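Local coordinates for protein methyltransferase (PDB 2ESR) that probably transfers methyl groups from S-adenosylmethionine, perhaps to a base of ribosomal RNA, at residues A[131-136]-A[164-169]; A[33-38]-A[103-108]; A[118-123]-A[146-151]. All blocks are in the same frame, centred on the assembly; numbering follows the deposited sequence.

In the fold
Contact 2 lies near the middle of the chain, where parallel strands 34-38 and 101-106 meet, and contact 1 pairs the next strand, 132-139, with antiparallel strand 162-169. Both are buried, held by backbone hydrogen bonds with mainly apolar side chains on either face, and backbone bonds from Val-135 to Val-104 and Leu-106 join them into one sheet. Contact 3 lies farther out and is partly buried: a helix meets a hairpin turn through a few apolar groups and one weak polar bond. Helix 111-124 also packs over contact 2, through Thr-118, Ile-119 and Leu-122, while Ile-148 and Leu-151 reach Tyr-167 of contact 1.

Contact 1 of 3, residues A[131-136]-A[164-169]; sequences QVMVVC and VTVYVN
Val-134 and Tyr-167 form an antiparallel hydrogen-bonded pair, and two residues along, Cys-136 and Thr-165 form another. The first is closed by Val-134 N to Tyr-167 O at 2.9 Å, almost perfectly straight at hydrogen (178°), and by Tyr-167 N to Val-134 O in return. In the second, Cys-136 N reaches Thr-165 O at 2.7 Å, and Thr-165 N answers to Cys-136 O. Val-134 O and Cys-136 O each receive a CA-H...O contact too, from Val-166 CA and Val-164 CA.

Water bridges both ends. One water donates to Val-132 O and accepts from Asn-169 N, spanning a place where the strands no longer bond directly; the other donates to Cys-136 O at 3.2 Å and lies 2.8 Å from Thr-165 OG1.

Among the side chains, Cys-136 turns SG beside its own backbone N (chi1 -52°), which brings it to the rim of the Tyr-167 ring, 4.0 Å from CD1 and close to the ring plane. This is a sulfur-aromatic contact at the edge, not over the face. Tyr-167 OH is tied to Pro-145 O. On the opposite face Val-135 uses both methyls: CG1 meets Val-164 CG1 at 3.8 Å, and CG2 runs alongside Val-166 CG2. Selenomethionine Met-133 adds CB against Val-166 CG1.

Helix 19-26 covers the face of Met-133 and Val-135, with Ile-26 on both, and reaches Val-164 through Ile-22 and Met-25. Strand 101-106 borders 132-139 on its other edge, and strand 151-159 continues the sheet beyond 162-169.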
loop_
_atom_site.group_PDB
_atom_site.type_symbol
_atom_site.label_atom_id
_atom_site.label_comp_id
_atom_site.label_asym_id
_atom_site.label_seq_id
_atom_site.Cartn_x
_atom_site.Cartn_y
_atom_site.Cartn_z
ATOM N N GLN A 131 15.260 -11.583 -6.685
ATOM C CA GLN A 131 14.553 -12.662 -7.378
ATOM C C GLN A 131 13.243 -12.236 -8.018
ATOM O O GLN A 131 12.331 -13.044 -8.198
ATOM C CB GLN A 131 14.283 -13.797 -6.392
ATOM C CG GLN A 131 15.545 -14.431 -5.847
ATOM C CD GLN A 131 16.395 -15.025 -6.945
ATOM O OE1 GLN A 131 15.903 -15.797 -7.769
ATOM N NE2 GLN A 131 17.677 -14.670 -6.970
ATOM N N VAL A 132 13.156 -10.964 -8.386
ATOM C CA VAL A 132 11.939 -10.445 -8.992
ATOM C C VAL A 132 11.561 -11.090 -10.323
ATOM O O VAL A 132 12.416 -11.551 -11.086
ATOM C CB VAL A 132 12.063 -8.916 -9.241
ATOM C CG1 VAL A 132 13.047 -8.659 -10.359
ATOM C CG2 VAL A 132 10.709 -8.308 -9.577
HETATM N N MSE A 133 10.261 -11.129 -10.581
HETATM C CA MSE A 133 9.736 -11.597 -11.846
HETATM C C MSE A 133 8.875 -10.427 -12.333
HETATM O O MSE A 133 7.943 -10.002 -11.634
HETATM C CB MSE A 133 8.873 -12.849 -11.677
HETATM C CG MSE A 133 9.687 -14.114 -11.510
HETATM SE SE MSE A 133 8.507 -15.627 -11.453
HETATM C CE MSE A 133 7.780 -15.358 -9.711
ATOM N N VAL A 134 9.228 -9.866 -13.487
ATOM C CA VAL A 134 8.451 -8.777 -14.080
ATOM C C VAL A 134 7.699 -9.423 -15.241
ATOM O O VAL A 134 8.285 -9.793 -16.273
ATOM C CB VAL A 134 9.348 -7.628 -14.590
ATOM C CG1 VAL A 134 8.481 -6.530 -15.208
ATOM C CG2 VAL A 134 10.139 -7.040 -13.429
ATOM N N VAL A 135 6.397 -9.578 -15.042
ATOM C CA VAL A 135 5.516 -10.224 -16.003
ATOM C C VAL A 135 4.787 -9.227 -16.875
ATOM O O VAL A 135 4.008 -8.403 -16.390
ATOM C CB VAL A 135 4.479 -11.101 -15.266
ATOM C CG1 VAL A 135 3.595 -11.810 -16.260
ATOM C CG2 VAL A 135 5.198 -12.108 -14.378
ATOM N N CYS A 136 5.026 -9.330 -18.176
ATOM C CA CYS A 136 4.420 -8.436 -19.141
ATOM C C CYS A 136 3.428 -9.159 -20.029
ATOM O O CYS A 136 3.766 -10.162 -20.645
ATOM C CB CYS A 136 5.501 -7.821 -20.026
ATOM S SG CYS A 136 6.858 -7.055 -19.116
ATOM N N VAL A 164 2.914 -13.413 -23.150
ATOM C CA VAL A 164 3.393 -13.115 -21.813
ATOM C C VAL A 164 4.906 -13.235 -21.840
ATOM O O VAL A 164 5.456 -14.244 -22.282
ATOM C CB VAL A 164 2.834 -14.093 -20.756
ATOM C CG1 VAL A 164 3.513 -13.844 -19.413
ATOM C CG2 VAL A 164 1.329 -13.905 -20.616
ATOM N N THR A 165 5.571 -12.183 -21.389
ATOM C CA THR A 165 7.023 -12.150 -21.345
ATOM C C THR A 165 7.409 -11.898 -19.894
ATOM O O THR A 165 6.893 -10.980 -19.258
ATOM C CB THR A 165 7.574 -11.002 -22.209
ATOM O OG1 THR A 165 7.107 -11.147 -23.559
ATOM C CG2 THR A 165 9.101 -11.012 -22.209
ATOM N N VAL A 166 8.313 -12.711 -19.368
ATOM C CA VAL A 166 8.737 -12.541 -17.989
ATOM C C VAL A 166 10.210 -12.173 -17.950
ATOM O O VAL A 166 11.040 -12.884 -18.512
ATOM C CB VAL A 166 8.558 -13.836 -17.186
ATOM C CG1 VAL A 166 8.944 -13.594 -15.719
ATOM C CG2 VAL A 166 7.122 -14.336 -17.308
ATOM N N TYR A 167 10.523 -11.056 -17.302
ATOM C CA TYR A 167 11.904 -10.610 -17.166
ATOM C C TYR A 167 12.370 -10.921 -15.758
ATOM O O TYR A 167 11.585 -10.855 -14.810
ATOM C CB TYR A 167 12.037 -9.101 -17.386
ATOM C CG TYR A 167 11.909 -8.659 -18.824
ATOM C CD1 TYR A 167 10.664 -8.369 -19.378
ATOM C CD2 TYR A 167 13.039 -8.522 -19.631
ATOM C CE1 TYR A 167 10.549 -7.950 -20.704
ATOM C CE2 TYR A 167 12.934 -8.106 -20.959
ATOM C CZ TYR A 167 11.688 -7.820 -21.485
ATOM O OH TYR A 167 11.586 -7.388 -22.791
ATOM N N VAL A 168 13.649 -11.255 -15.629
ATOM C CA VAL A 168 14.235 -11.560 -14.333
ATOM C C VAL A 168 15.665 -11.039 -14.309
ATOM O O VAL A 168 16.248 -10.758 -15.361
ATOM C CB VAL A 168 14.285 -13.087 -14.057
ATOM C CG1 VAL A 168 12.888 -13.688 -14.136
ATOM C CG2 VAL A 168 15.223 -13.769 -15.040
ATOM N N ASN A 169 16.224 -10.915 -13.108
ATOM C CA ASN A 169 17.602 -10.457 -12.932
ATOM C C ASN A 169 18.578 -11.566 -13.306
ATOM O O ASN A 169 18.217 -12.743 -13.341
ATOM C CB ASN A 169 17.850 -10.055 -11.479
ATOM C CG ASN A 169 17.371 -8.658 -11.168
ATOM O OD1 ASN A 169 16.798 -8.409 -10.109
ATOM N ND2 ASN A 169 17.620 -7.730 -12.084
HETATM O O HOH W 1 15.131 -11.928 -10.716
HETATM O O HOH W 2 4.591 -9.885 -23.755
#

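Contact 2 of 3, residues A[33-38]-A[103-108]; sequences GRVLDL and LVFLDP
Val-35 holds CG1 opposite its backbone N (chi1 177°), while Phe-105 swings its ring to the backbone-N side (chi1 -72°); the methyl thereby comes within 3.8 Å of ring atom CD2, meeting the ring obliquely. Val-35 CG2, the other branch, lies beside Leu-103 CD2. Further along the same face, Asp-37 extends its carboxylate so that OD1 sits 3.7 Å from Phe-105 CB, with carboxylate and ring planes 54° apart. Its other oxygen, OD2, takes a weak hydrogen bond from Ala-46 N.

On the other face, Leu-38 and Leu-106 run side by side, CD1 against CD2 at 3.6 Å, and Leu-36 CB rests on Val-104 CG2. Helix 111-124 covers this face.

The backbones are parallel, and the bonds alternate between them: Leu-36 N to Leu-103 O and Phe-105 N to Leu-36 O, each 2.8 Å. The outer two are longer. Leu-103 N lies 3.3 Å from Arg-34 O. Leu-38 N lies 3.1 Å from Phe-105 O. Arg-34 NH2 binds Phe-83 O of the second subunit.

Strands 34-38 and 101-106 are strands one and four of the 3-2-1-4-5 parallel part of a Rossmann-like methyltransferase sheet, adjacent in it. After the first comes a glycine-rich turn consistent with cofactor binding, and Asp-107 and Pro-108 open the Asp-Pro-Pro-Tyr sequence known from many methyltransferases acting on nucleic-acid bases.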
loop_
_atom_site.group_PDB
_atom_site.type_symbol
_atom_site.label_atom_id
_atom_site.label_comp_id
_atom_site.label_asym_id
_atom_site.label_seq_id
_atom_site.Cartn_x
_atom_site.Cartn_y
_atom_site.Cartn_z
ATOM N N GLY A 33 5.379 -12.594 -0.301
ATOM C CA GLY A 33 6.086 -11.597 -1.088
ATOM C C GLY A 33 5.187 -10.434 -1.461
ATOM O O GLY A 33 3.976 -10.494 -1.239
ATOM N N ARG A 34 5.774 -9.380 -2.031
ATOM C CA ARG A 34 5.022 -8.193 -2.432
ATOM C C ARG A 34 4.827 -8.099 -3.939
ATOM O O ARG A 34 5.777 -8.231 -4.708
ATOM C CB ARG A 34 5.725 -6.913 -1.967
ATOM C CG ARG A 34 5.692 -6.634 -0.474
ATOM C CD ARG A 34 5.956 -5.148 -0.222
ATOM N NE ARG A 34 5.921 -4.789 1.196
ATOM C CZ ARG A 34 6.864 -5.118 2.072
ATOM N NH1 ARG A 34 7.924 -5.815 1.683
ATOM N NH2 ARG A 34 6.752 -4.744 3.340
ATOM N N VAL A 35 3.590 -7.850 -4.345
ATOM C CA VAL A 35 3.249 -7.725 -5.751
ATOM C C VAL A 35 3.009 -6.255 -6.103
ATOM O O VAL A 35 2.460 -5.500 -5.298
ATOM C CB VAL A 35 1.949 -8.509 -6.079
ATOM C CG1 VAL A 35 1.557 -8.301 -7.542
ATOM C CG2 VAL A 35 2.142 -9.988 -5.793
ATOM N N LEU A 36 3.450 -5.856 -7.292
ATOM C CA LEU A 36 3.209 -4.506 -7.795
ATOM C C LEU A 36 2.482 -4.687 -9.123
ATOM O O LEU A 36 2.994 -5.341 -10.028
ATOM C CB LEU A 36 4.516 -3.740 -8.026
ATOM C CG LEU A 36 4.347 -2.376 -8.722
ATOM C CD1 LEU A 36 3.466 -1.461 -7.883
ATOM C CD2 LEU A 36 5.705 -1.736 -8.932
ATOM N N ASP A 37 1.283 -4.126 -9.228
ATOM C CA ASP A 37 0.500 -4.233 -10.451
ATOM C C ASP A 37 0.304 -2.822 -10.992
ATOM O O ASP A 37 -0.573 -2.087 -10.533
ATOM C CB ASP A 37 -0.858 -4.874 -10.152
ATOM C CG ASP A 37 -1.566 -5.370 -11.403
ATOM O OD1 ASP A 37 -1.252 -4.881 -12.509
ATOM O OD2 ASP A 37 -2.450 -6.247 -11.271
ATOM N N LEU A 38 1.137 -2.447 -11.956
ATOM C CA LEU A 38 1.065 -1.132 -12.569
ATOM C C LEU A 38 0.104 -1.242 -13.751
ATOM O O LEU A 38 0.057 -2.274 -14.421
ATOM C CB LEU A 38 2.459 -0.697 -13.035
ATOM C CG LEU A 38 3.487 -0.532 -11.910
ATOM C CD1 LEU A 38 4.849 -0.177 -12.501
ATOM C CD2 LEU A 38 3.025 0.560 -10.953
ATOM N N LEU A 103 7.142 -9.526 -7.374
ATOM C CA LEU A 103 6.408 -9.842 -8.589
ATOM C C LEU A 103 5.765 -8.560 -9.106
ATOM O O LEU A 103 5.039 -7.883 -8.387
ATOM C CB LEU A 103 5.335 -10.895 -8.284
ATOM C CG LEU A 103 4.367 -11.340 -9.392
ATOM C CD1 LEU A 103 5.144 -11.879 -10.602
ATOM C CD2 LEU A 103 3.440 -12.423 -8.831
ATOM N N VAL A 104 6.048 -8.227 -10.356
ATOM C CA VAL A 104 5.510 -7.019 -10.949
ATOM C C VAL A 104 4.736 -7.373 -12.210
ATOM O O VAL A 104 5.225 -8.121 -13.049
ATOM C CB VAL A 104 6.659 -6.041 -11.314
ATOM C CG1 VAL A 104 6.099 -4.776 -11.946
ATOM C CG2 VAL A 104 7.463 -5.696 -10.061
ATOM N N PHE A 105 3.521 -6.854 -12.323
ATOM C CA PHE A 105 2.705 -7.091 -13.504
ATOM C C PHE A 105 2.630 -5.801 -14.304
ATOM O O PHE A 105 2.318 -4.743 -13.750
ATOM C CB PHE A 105 1.297 -7.540 -13.112
ATOM C CG PHE A 105 1.240 -8.940 -12.564
ATOM C CD1 PHE A 105 1.529 -10.024 -13.376
ATOM C CD2 PHE A 105 0.930 -9.167 -11.228
ATOM C CE1 PHE A 105 1.516 -11.328 -12.863
ATOM C CE2 PHE A 105 0.911 -10.464 -10.703
ATOM C CZ PHE A 105 1.206 -11.546 -11.523
ATOM N N LEU A 106 2.913 -5.893 -15.603
ATOM C CA LEU A 106 2.888 -4.724 -16.480
ATOM C C LEU A 106 2.103 -5.007 -17.753
ATOM O O LEU A 106 2.453 -5.900 -18.523
ATOM C CB LEU A 106 4.308 -4.311 -16.889
ATOM C CG LEU A 106 5.366 -3.991 -15.835
ATOM C CD1 LEU A 106 6.647 -3.558 -16.553
ATOM C CD2 LEU A 106 4.885 -2.880 -14.900
ATOM N N ASP A 107 1.038 -4.244 -17.960
ATOM C CA ASP A 107 0.210 -4.363 -19.164
ATOM C C ASP A 107 -0.247 -2.935 -19.428
ATOM O O ASP A 107 -1.392 -2.571 -19.156
ATOM C CB ASP A 107 -0.998 -5.273 -18.922
ATOM C CG ASP A 107 -1.818 -5.494 -20.187
ATOM O OD1 ASP A 107 -2.695 -6.383 -20.197
ATOM O OD2 ASP A 107 -1.582 -4.762 -21.172
ATOM N N PRO A 108 0.656 -2.102 -19.967
ATOM C CA PRO A 108 0.349 -0.705 -20.248
ATOM C C PRO A 108 0.020 -0.355 -21.688
ATOM O O PRO A 108 0.123 -1.189 -22.589
ATOM C CB PRO A 108 1.622 -0.009 -19.804
ATOM C CG PRO A 108 2.678 -0.951 -20.352
ATOM C CD PRO A 108 2.100 -2.360 -20.145
#

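Contact 3 of 3, residues A[118-123]-A[146-151]; sequences TIEALA and KEIATL
Leu-151 N donates to Ile-148 O at 2.8 Å and so closes the turn whose two flanking residues, Ile-148 and Leu-151, both press on Ile-119 of the helix. Ile-148 N returns a bond to Leu-151 O, which makes this a tight two-residue beta hairpin with a type II' turn, Ala-149 and Thr-150 at its corners. The hairpin joins short strand 147-148, at the sheet's margin within this chain, to strand 151-159. Ala-149 carries the unusual backbone, with a positive phi (55°), and its methyl is turned to the helix.

The apolar part centres on Ile-119. Its CG2 branch, opposite the backbone N, is wedged against Ile-148 CG2 at 3.5 Å, a tighter fit than carbons usually make, and it also touches Leu-151 CD1 at 3.9 Å. The two isoleucines cross at about a right angle, yet they meet a second time, where Ile-119 CD1 approaches Ile-148 CD1 to 3.7 Å. One turn further along the helix, Ala-123 sets its CB against Ala-149 CB.

Glu-120 supplies the polar side, at the exposed margin. Its chain bends at chi2 (-77°), which brings the carboxylate alongside Ala-149. OE1 then accepts from Ala-149 N, but at 3.2 Å and with only 121° at the hydrogen the bond is weak.

Behind the contact, Ile-119 also packs on Leu-106 of strand 101-106, while Ile-148 and Leu-151 lean on Tyr-167. Helix 111-124 thus bridges the parallel half of the sheet and its antiparallel extension. Out at the turn, the carboxylate's second oxygen, Glu-120 OE2, rests 3.5 Å from the Ala-149 CB methyl.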
loop_
_atom_site.group_PDB
_atom_site.type_symbol
_atom_site.label_atom_id
_atom_site.label_comp_id
_atom_site.label_asym_id
_atom_site.label_seq_id
_atom_site.Cartn_x
_atom_site.Cartn_y
_atom_site.Cartn_z
ATOM N N THR A 118 9.236 1.738 -18.036
ATOM C CA THR A 118 8.841 1.393 -16.674
ATOM C C THR A 118 9.850 0.489 -15.975
ATOM O O THR A 118 10.172 0.709 -14.812
ATOM C CB THR A 118 7.439 0.747 -16.654
ATOM O OG1 THR A 118 6.496 1.676 -17.209
ATOM C CG2 THR A 118 7.015 0.410 -15.226
ATOM N N ILE A 119 10.351 -0.525 -16.676
ATOM C CA ILE A 119 11.331 -1.424 -16.068
ATOM C C ILE A 119 12.620 -0.655 -15.778
ATOM O O ILE A 119 13.262 -0.863 -14.744
ATOM C CB ILE A 119 11.595 -2.644 -16.976
ATOM C CG1 ILE A 119 10.314 -3.485 -17.054
ATOM C CG2 ILE A 119 12.749 -3.475 -16.427
ATOM C CD1 ILE A 119 10.402 -4.693 -17.952
ATOM N N GLU A 120 12.999 0.243 -16.682
ATOM C CA GLU A 120 14.192 1.051 -16.453
ATOM C C GLU A 120 13.992 1.907 -15.204
ATOM O O GLU A 120 14.902 2.038 -14.382
ATOM C CB GLU A 120 14.465 1.959 -17.652
ATOM C CG GLU A 120 14.984 1.235 -18.877
ATOM C CD GLU A 120 16.456 0.865 -18.766
ATOM O OE1 GLU A 120 16.980 0.221 -19.702
ATOM O OE2 GLU A 120 17.090 1.224 -17.750
ATOM N N ALA A 121 12.797 2.475 -15.053
ATOM C CA ALA A 121 12.507 3.317 -13.899
ATOM C C ALA A 121 12.501 2.512 -12.608
ATOM O O ALA A 121 13.047 2.956 -11.593
ATOM C CB ALA A 121 11.173 4.030 -14.078
ATOM N N LEU A 122 11.881 1.336 -12.640
ATOM C CA LEU A 122 11.824 0.479 -11.456
ATOM C C LEU A 122 13.226 0.062 -11.024
ATOM O O LEU A 122 13.533 0.029 -9.825
ATOM C CB LEU A 122 10.995 -0.770 -11.742
ATOM C CG LEU A 122 9.481 -0.595 -11.874
ATOM C CD1 LEU A 122 8.871 -1.859 -12.443
ATOM C CD2 LEU A 122 8.879 -0.253 -10.494
ATOM N N ALA A 123 14.071 -0.251 -12.002
ATOM C CA ALA A 123 15.441 -0.669 -11.723
ATOM C C ALA A 123 16.262 0.475 -11.140
ATOM O O ALA A 123 17.042 0.279 -10.207
ATOM C CB ALA A 123 16.098 -1.187 -13.002
ATOM N N LYS A 146 15.358 -8.338 -25.573
ATOM C CA LYS A 146 15.859 -9.410 -24.724
ATOM C C LYS A 146 16.371 -8.901 -23.390
ATOM O O LYS A 146 16.313 -9.608 -22.385
ATOM C CB LYS A 146 16.963 -10.192 -25.437
ATOM C CG LYS A 146 16.431 -11.161 -26.478
ATOM C CD LYS A 146 17.506 -12.146 -26.913
ATOM C CE LYS A 146 16.944 -13.201 -27.855
ATOM N NZ LYS A 146 17.995 -14.166 -28.294
ATOM N N GLU A 147 16.877 -7.675 -23.379
ATOM C CA GLU A 147 17.386 -7.088 -22.149
ATOM C C GLU A 147 16.880 -5.673 -21.916
ATOM O O GLU A 147 16.753 -4.877 -22.846
ATOM C CB GLU A 147 18.921 -7.074 -22.153
ATOM C CG GLU A 147 19.563 -8.441 -22.004
ATOM C CD GLU A 147 21.081 -8.388 -22.084
ATOM O OE1 GLU A 147 21.721 -9.446 -21.905
ATOM O OE2 GLU A 147 21.634 -7.291 -22.322
ATOM N N ILE A 148 16.588 -5.377 -20.659
ATOM C CA ILE A 148 16.128 -4.058 -20.244
ATOM C C ILE A 148 16.823 -3.812 -18.915
ATOM O O ILE A 148 16.607 -4.553 -17.959
ATOM C CB ILE A 148 14.608 -4.017 -20.007
ATOM C CG1 ILE A 148 13.863 -4.354 -21.299
ATOM C CG2 ILE A 148 14.206 -2.639 -19.496
ATOM C CD1 ILE A 148 12.351 -4.493 -21.115
ATOM N N ALA A 149 17.655 -2.779 -18.856
ATOM C CA ALA A 149 18.386 -2.480 -17.632
ATOM C C ALA A 149 19.160 -3.740 -17.235
ATOM O O ALA A 149 19.849 -4.331 -18.059
ATOM C CB ALA A 149 17.414 -2.072 -16.522
ATOM N N THR A 150 19.027 -4.162 -15.984
ATOM C CA THR A 150 19.727 -5.350 -15.514
ATOM C C THR A 150 18.916 -6.626 -15.706
ATOM O O THR A 150 19.338 -7.707 -15.297
ATOM C CB THR A 150 20.067 -5.227 -14.024
ATOM O OG1 THR A 150 18.852 -5.140 -13.268
ATOM C CG2 THR A 150 20.894 -3.980 -13.775
ATOM N N LEU A 151 17.755 -6.510 -16.341
ATOM C CA LEU A 151 16.908 -7.674 -16.536
ATOM C C LEU A 151 16.979 -8.291 -17.923
ATOM O O LEU A 151 17.396 -7.648 -18.891
ATOM C CB LEU A 151 15.453 -7.329 -16.212
ATOM C CG LEU A 151 15.140 -6.908 -14.775
ATOM C CD1 LEU A 151 15.564 -5.460 -14.550
ATOM C CD2 LEU A 151 13.648 -7.064 -14.522
#